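Thermoresistant glucokinase (PDB 4EUN) probably phosphorylates gluconate with ATP, as a gluconokinase of the P-loop kinase family. Local coordinates at residues A[113-118]-A[159-164]; A[31-36]-A[104-109]. One frame throughout, in Å; residues are numbered along the deposited sequence.

Contact 2 lies close to the centre of the folded chain and joins two neighbouring strands of the parallel sheet, 31-35 and 104-108. Contact 1 lies at the C-terminal end of these strands, where the start of helix 113-119 meets the chain leaving helix 155-161. The centres of the two contacts are about 13 Å apart. Along the chain, contact 2 is complete before contact 1 begins, and strand 104-108 leads directly into helix 113-119. The contacts also touch: Leu-162 CD2 is 4.2 Å from Gly-36 CA. The later chain is thus packed against the sheet end at Gly-36, where a probable P-loop begins.

Contact 1 (A[113-118]-A[159-164]); sequences RTYRDV and LATLEA
The chain of Arg-116 is extended at chi2 but bends at chi3 (-66°), and this turns its guanidinium toward the backbone of Glu-163 and Ala-164. Glu-163 sets CG beside its own backbone N (chi1 -67°) and runs on extended to the start of helix 113-119. Its OE1 accepts the backbone N of Arg-113 at 2.9 Å. The N-H comes in from above the carboxylate plane, and the bond is fairly straight. Water 1 donates to the same OE1 and accepts from Thr-114 N. One carboxylate oxygen thus serves two amides of the first helical turn, one of them through water.

Arg-116 NH1 gives a hydrogen bond to Glu-163 O at 2.9 Å, near the guanidinium edge but tilted from its plane. NH2 adds weak bonds to Glu-163 O and to Ala-164 O, the latter 3.1 Å away. Arg-113 CA lies 3.7 Å above one face of this guanidinium, toward its rim. NE of Arg-116 pairs with Glu-169, which helps fix the group. Arg-113 points its own guanidinium at Asp-117, with NE 3.0 Å from OD1, and reaches Asp-168 through NH1. Tyr-115 CE2 touches Thr-161 CG2 at 4.1 Å, and the two side chains cross at about a right angle. Helix 80-99 packs on Tyr-115 through Trp-84 and Leu-87, while Arg-116 and Leu-162 rest on strands 31-35 and 127-132.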
loop_
_atom_site.group_PDB
_atom_site.type_symbol
_atom_site.label_atom_id
_atom_site.label_comp_id
_atom_site.label_asym_id
_atom_site.label_seq_id
_atom_site.Cartn_x
_atom_site.Cartn_y
_atom_site.Cartn_z
ATOM N N ARG A 113 4.945 22.189 -3.921
ATOM C CA ARG A 113 5.918 22.136 -5.012
ATOM C C ARG A 113 7.320 21.771 -4.538
ATOM O O ARG A 113 7.968 20.901 -5.121
ATOM C CB ARG A 113 5.969 23.484 -5.738
ATOM C CG ARG A 113 7.214 23.669 -6.610
ATOM C CD ARG A 113 7.088 22.845 -7.863
ATOM N NE ARG A 113 8.360 22.659 -8.561
ATOM C CZ ARG A 113 8.604 23.082 -9.795
ATOM N NH1 ARG A 113 7.668 23.732 -10.475
ATOM N NH2 ARG A 113 9.785 22.850 -10.350
ATOM N N THR A 114 7.794 22.428 -3.481
ATOM C CA THR A 114 9.115 22.107 -2.923
ATOM C C THR A 114 9.242 20.644 -2.483
ATOM O O THR A 114 10.336 20.079 -2.540
ATOM C CB THR A 114 9.473 22.998 -1.726
ATOM O OG1 THR A 114 8.437 22.907 -0.741
ATOM C CG2 THR A 114 9.640 24.448 -2.158
ATOM N N TYR A 115 8.145 20.044 -2.011
ATOM C CA TYR A 115 8.172 18.632 -1.625
ATOM C C TYR A 115 8.373 17.767 -2.859
ATOM O O TYR A 115 9.118 16.780 -2.823
ATOM C CB TYR A 115 6.865 18.191 -0.953
ATOM C CG TYR A 115 6.503 18.897 0.334
ATOM C CD1 TYR A 115 7.354 19.827 0.927
ATOM C CD2 TYR A 115 5.293 18.630 0.958
ATOM C CE1 TYR A 115 6.994 20.474 2.104
ATOM C CE2 TYR A 115 4.928 19.275 2.124
ATOM C CZ TYR A 115 5.784 20.188 2.696
ATOM O OH TYR A 115 5.417 20.828 3.876
ATOM N N ARG A 116 7.672 18.110 -3.935
ATOM C CA ARG A 116 7.820 17.370 -5.184
ATOM C C ARG A 116 9.234 17.512 -5.737
ATOM O O ARG A 116 9.752 16.569 -6.328
ATOM C CB ARG A 116 6.745 17.783 -6.202
ATOM C CG ARG A 116 5.330 17.535 -5.668
ATOM C CD ARG A 116 4.238 17.717 -6.716
ATOM N NE ARG A 116 4.091 19.099 -7.202
ATOM C CZ ARG A 116 3.222 19.984 -6.727
ATOM N NH1 ARG A 116 2.431 19.682 -5.708
ATOM N NH2 ARG A 116 3.160 21.190 -7.268
ATOM N N ASP A 117 9.858 18.675 -5.535
ATOM C CA ASP A 117 11.267 18.853 -5.919
ATOM C C ASP A 117 12.169 17.825 -5.230
ATOM O O ASP A 117 13.060 17.234 -5.857
ATOM C CB ASP A 117 11.761 20.266 -5.575
ATOM C CG ASP A 117 11.135 21.348 -6.441
ATOM O OD1 ASP A 117 10.635 21.043 -7.542
ATOM O OD2 ASP A 117 11.162 22.529 -6.021
ATOM N N VAL A 118 11.933 17.591 -3.940
ATOM C CA VAL A 118 12.719 16.610 -3.193
ATOM C C VAL A 118 12.504 15.187 -3.724
ATOM O O VAL A 118 13.461 14.433 -3.903
ATOM C CB VAL A 118 12.407 16.657 -1.681
ATOM C CG1 VAL A 118 13.158 15.562 -0.940
ATOM C CG2 VAL A 118 12.759 18.023 -1.113
ATOM N N LEU A 159 -5.661 20.762 2.389
ATOM C CA LEU A 159 -6.055 21.448 1.166
ATOM C C LEU A 159 -5.228 22.719 0.981
ATOM O O LEU A 159 -5.002 23.163 -0.139
ATOM C CB LEU A 159 -7.551 21.760 1.173
ATOM C CG LEU A 159 -8.453 20.529 1.146
ATOM C CD1 LEU A 159 -9.896 20.946 1.350
ATOM C CD2 LEU A 159 -8.306 19.778 -0.164
ATOM N N ALA A 160 -4.751 23.281 2.089
ATOM C CA ALA A 160 -3.846 24.425 2.022
ATOM C C ALA A 160 -2.430 24.027 1.579
ATOM O O ALA A 160 -1.720 24.822 0.968
ATOM C CB ALA A 160 -3.807 25.143 3.356
ATOM N N THR A 161 -2.032 22.794 1.886
ATOM C CA THR A 161 -0.683 22.292 1.591
ATOM C C THR A 161 -0.553 21.811 0.145
ATOM O O THR A 161 0.528 21.856 -0.451
ATOM C CB THR A 161 -0.320 21.133 2.564
ATOM O OG1 THR A 161 -0.306 21.632 3.909
ATOM C CG2 THR A 161 1.040 20.518 2.237
ATOM N N LEU A 162 -1.671 21.361 -0.414
ATOM C CA LEU A 162 -1.712 20.789 -1.755
ATOM C C LEU A 162 -1.596 21.882 -2.819
ATOM O O LEU A 162 -2.595 22.500 -3.194
ATOM C CB LEU A 162 -3.014 19.999 -1.921
ATOM C CG LEU A 162 -3.147 19.069 -3.121
ATOM C CD1 LEU A 162 -1.872 18.354 -3.307
ATOM C CD2 LEU A 162 -4.258 18.063 -2.923
ATOM N N GLU A 163 -0.372 22.112 -3.297
ATOM C CA GLU A 163 -0.096 23.146 -4.301
ATOM C C GLU A 163 -0.290 22.599 -5.710
ATOM O O GLU A 163 0.177 21.504 -6.020
ATOM C CB GLU A 163 1.325 23.707 -4.129
ATOM C CG GLU A 163 1.496 24.491 -2.825
ATOM C CD GLU A 163 2.903 24.987 -2.571
ATOM O OE1 GLU A 163 3.816 24.766 -3.404
ATOM O OE2 GLU A 163 3.106 25.614 -1.505
ATOM N N ALA A 164 -0.982 23.363 -6.555
ATOM C CA ALA A 164 -1.258 22.945 -7.931
ATOM C C ALA A 164 0.011 22.526 -8.657
ATOM O O ALA A 164 1.088 23.108 -8.446
ATOM C CB ALA A 164 -1.945 24.074 -8.696
HETATM O O HOH W 1 6.453 24.977 -2.616
#

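Contact 2 (A[31-36]-A[104-109])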
loop_
_atom_site.group_PDB
_atom_site.type_symbol
_atom_site.label_atom_id
_atom_site.label_comp_id
_atom_site.label_asym_id
_atom_site.label_seq_id
_atom_site.Cartn_x
_atom_site.Cartn_y
_atom_site.Cartn_z
ATOM N N HIS A 31 8.303 6.092 -12.502
ATOM C CA HIS A 31 8.013 6.329 -11.102
ATOM C C HIS A 31 6.878 7.316 -10.988
ATOM O O HIS A 31 6.995 8.462 -11.418
ATOM C CB HIS A 31 9.283 6.800 -10.384
ATOM C CG HIS A 31 10.431 5.871 -10.617
ATOM N ND1 HIS A 31 10.605 4.719 -9.879
ATOM C CD2 HIS A 31 11.401 5.863 -11.562
ATOM C CE1 HIS A 31 11.649 4.055 -10.347
ATOM N NE2 HIS A 31 12.149 4.727 -11.363
ATOM N N VAL A 32 5.773 6.839 -10.430
ATOM C CA VAL A 32 4.528 7.597 -10.402
ATOM C C VAL A 32 4.185 7.903 -8.960
ATOM O O VAL A 32 4.360 7.065 -8.084
ATOM C CB VAL A 32 3.376 6.784 -11.048
ATOM C CG1 VAL A 32 2.079 7.591 -11.066
ATOM C CG2 VAL A 32 3.755 6.358 -12.465
ATOM N N VAL A 33 3.704 9.121 -8.715
ATOM C CA VAL A 33 3.199 9.495 -7.402
ATOM C C VAL A 33 1.747 9.917 -7.550
ATOM O O VAL A 33 1.447 10.808 -8.343
ATOM C CB VAL A 33 4.017 10.657 -6.773
ATOM C CG1 VAL A 33 3.357 11.141 -5.484
ATOM C CG2 VAL A 33 5.449 10.195 -6.497
ATOM N N VAL A 34 0.857 9.266 -6.800
ATOM C CA VAL A 34 -0.544 9.672 -6.753
ATOM C C VAL A 34 -0.666 10.545 -5.529
ATOM O O VAL A 34 -0.487 10.087 -4.411
ATOM C CB VAL A 34 -1.504 8.473 -6.622
ATOM C CG1 VAL A 34 -2.956 8.956 -6.709
ATOM C CG2 VAL A 34 -1.210 7.436 -7.726
ATOM N N MET A 35 -1.013 11.805 -5.751
ATOM C CA MET A 35 -1.014 12.790 -4.693
ATOM C C MET A 35 -2.443 13.273 -4.483
ATOM O O MET A 35 -3.160 13.520 -5.434
ATOM C CB MET A 35 -0.083 13.940 -5.088
ATOM C CG MET A 35 -0.391 15.261 -4.443
ATOM S SD MET A 35 0.755 16.550 -4.976
ATOM C CE MET A 35 0.289 16.830 -6.687
ATOM N N GLY A 36 -2.869 13.374 -3.227
ATOM C CA GLY A 36 -4.191 13.898 -2.921
ATOM C C GLY A 36 -4.433 13.757 -1.439
ATOM O O GLY A 36 -3.746 12.995 -0.775
ATOM N N THR A 104 7.908 2.021 -10.056
ATOM C CA THR A 104 7.135 2.179 -8.823
ATOM C C THR A 104 5.949 3.136 -8.967
ATOM O O THR A 104 5.957 4.022 -9.822
ATOM C CB THR A 104 8.020 2.720 -7.672
ATOM O OG1 THR A 104 8.472 4.045 -7.998
ATOM C CG2 THR A 104 9.239 1.809 -7.443
ATOM N N ILE A 105 4.942 2.940 -8.116
ATOM C CA ILE A 105 3.867 3.913 -7.937
ATOM C C ILE A 105 3.562 4.009 -6.448
ATOM O O ILE A 105 3.343 3.001 -5.773
ATOM C CB ILE A 105 2.605 3.572 -8.773
ATOM C CG1 ILE A 105 1.527 4.643 -8.598
ATOM C CG2 ILE A 105 2.051 2.165 -8.444
ATOM C CD1 ILE A 105 0.437 4.554 -9.666
ATOM N N ILE A 106 3.560 5.231 -5.920
ATOM C CA ILE A 106 3.304 5.431 -4.499
ATOM C C ILE A 106 2.163 6.411 -4.307
ATOM O O ILE A 106 1.965 7.312 -5.121
ATOM C CB ILE A 106 4.556 5.938 -3.743
ATOM C CG1 ILE A 106 4.951 7.334 -4.192
ATOM C CG2 ILE A 106 5.730 4.964 -3.927
ATOM C CD1 ILE A 106 6.163 7.873 -3.445
ATOM N N THR A 107 1.415 6.239 -3.219
ATOM C CA THR A 107 0.404 7.224 -2.848
ATOM C C THR A 107 0.987 8.177 -1.826
ATOM O O THR A 107 1.611 7.729 -0.869
ATOM C CB THR A 107 -0.810 6.540 -2.231
ATOM O OG1 THR A 107 -0.370 5.635 -1.212
ATOM C CG2 THR A 107 -1.563 5.744 -3.280
ATOM N N CYS A 108 0.778 9.478 -2.029
ATOM C CA CYS A 108 1.187 10.505 -1.067
ATOM C C CYS A 108 0.006 11.391 -0.700
ATOM O O CYS A 108 -0.866 11.642 -1.530
ATOM C CB CYS A 108 2.251 11.426 -1.668
ATOM S SG CYS A 108 3.849 10.666 -1.924
ATOM N N SER A 109 0.002 11.909 0.526
ATOM C CA SER A 109 -0.935 12.966 0.903
ATOM C C SER A 109 -0.535 14.277 0.220
ATOM O O SER A 109 0.199 14.270 -0.769
ATOM C CB SER A 109 -0.962 13.131 2.419
ATOM O OG SER A 109 0.353 13.175 2.932
HETATM O O HOH W 2 6.878 6.058 -7.291
#
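Val-32, Val-34 and Ile-105 pack together on one face of a parallel sheet, the core of this P-loop kinase fold. Strands 31-35 and 104-108 run side by side, with their axes 4.6 Å apart at the closest point. Five backbone hydrogen bonds join them, from Val-32 N to Thr-104 O at one end to Gly-36 N and Cys-108 O at the other. Cys-108 N to Val-34 O is nearly straight at 174°.

The apolar packing is tight. With chi1 at -178° and chi2 near 165°, Ile-105 is stretched out and its CD1 reaches Val-32 CG1 at 3.7 Å and Val-34 CG2 at 3.8 Å. Helix 42-53 covers this face through Ala-46 and Val-49. On the other face Val-33 splits its two methyls: CG2 lies beside Ile-106 CG1, and CG1 meets Cys-108 SG at 3.6 Å. Helix 80-99 lies over Ile-106 through Trp-93.

The contact is looser at its far end, where Ser-109 is partly exposed and the bond from Gly-36 N to Cys-108 O lengthens to 3.1 Å. Gly-36 O receives Lys-42 NZ, consistent with a Walker A loop. At the other end, at His-31 and Thr-104, a water is held within the contact. Water 2 donates to Val-32 O and is 2.7 Å from Thr-104 OG1. That hydroxyl also hydrogen-bonds His-31 ND1 at 2.9 Å, in the plane of the imidazole ring, while NE2 is bound by Thr-29 OG1.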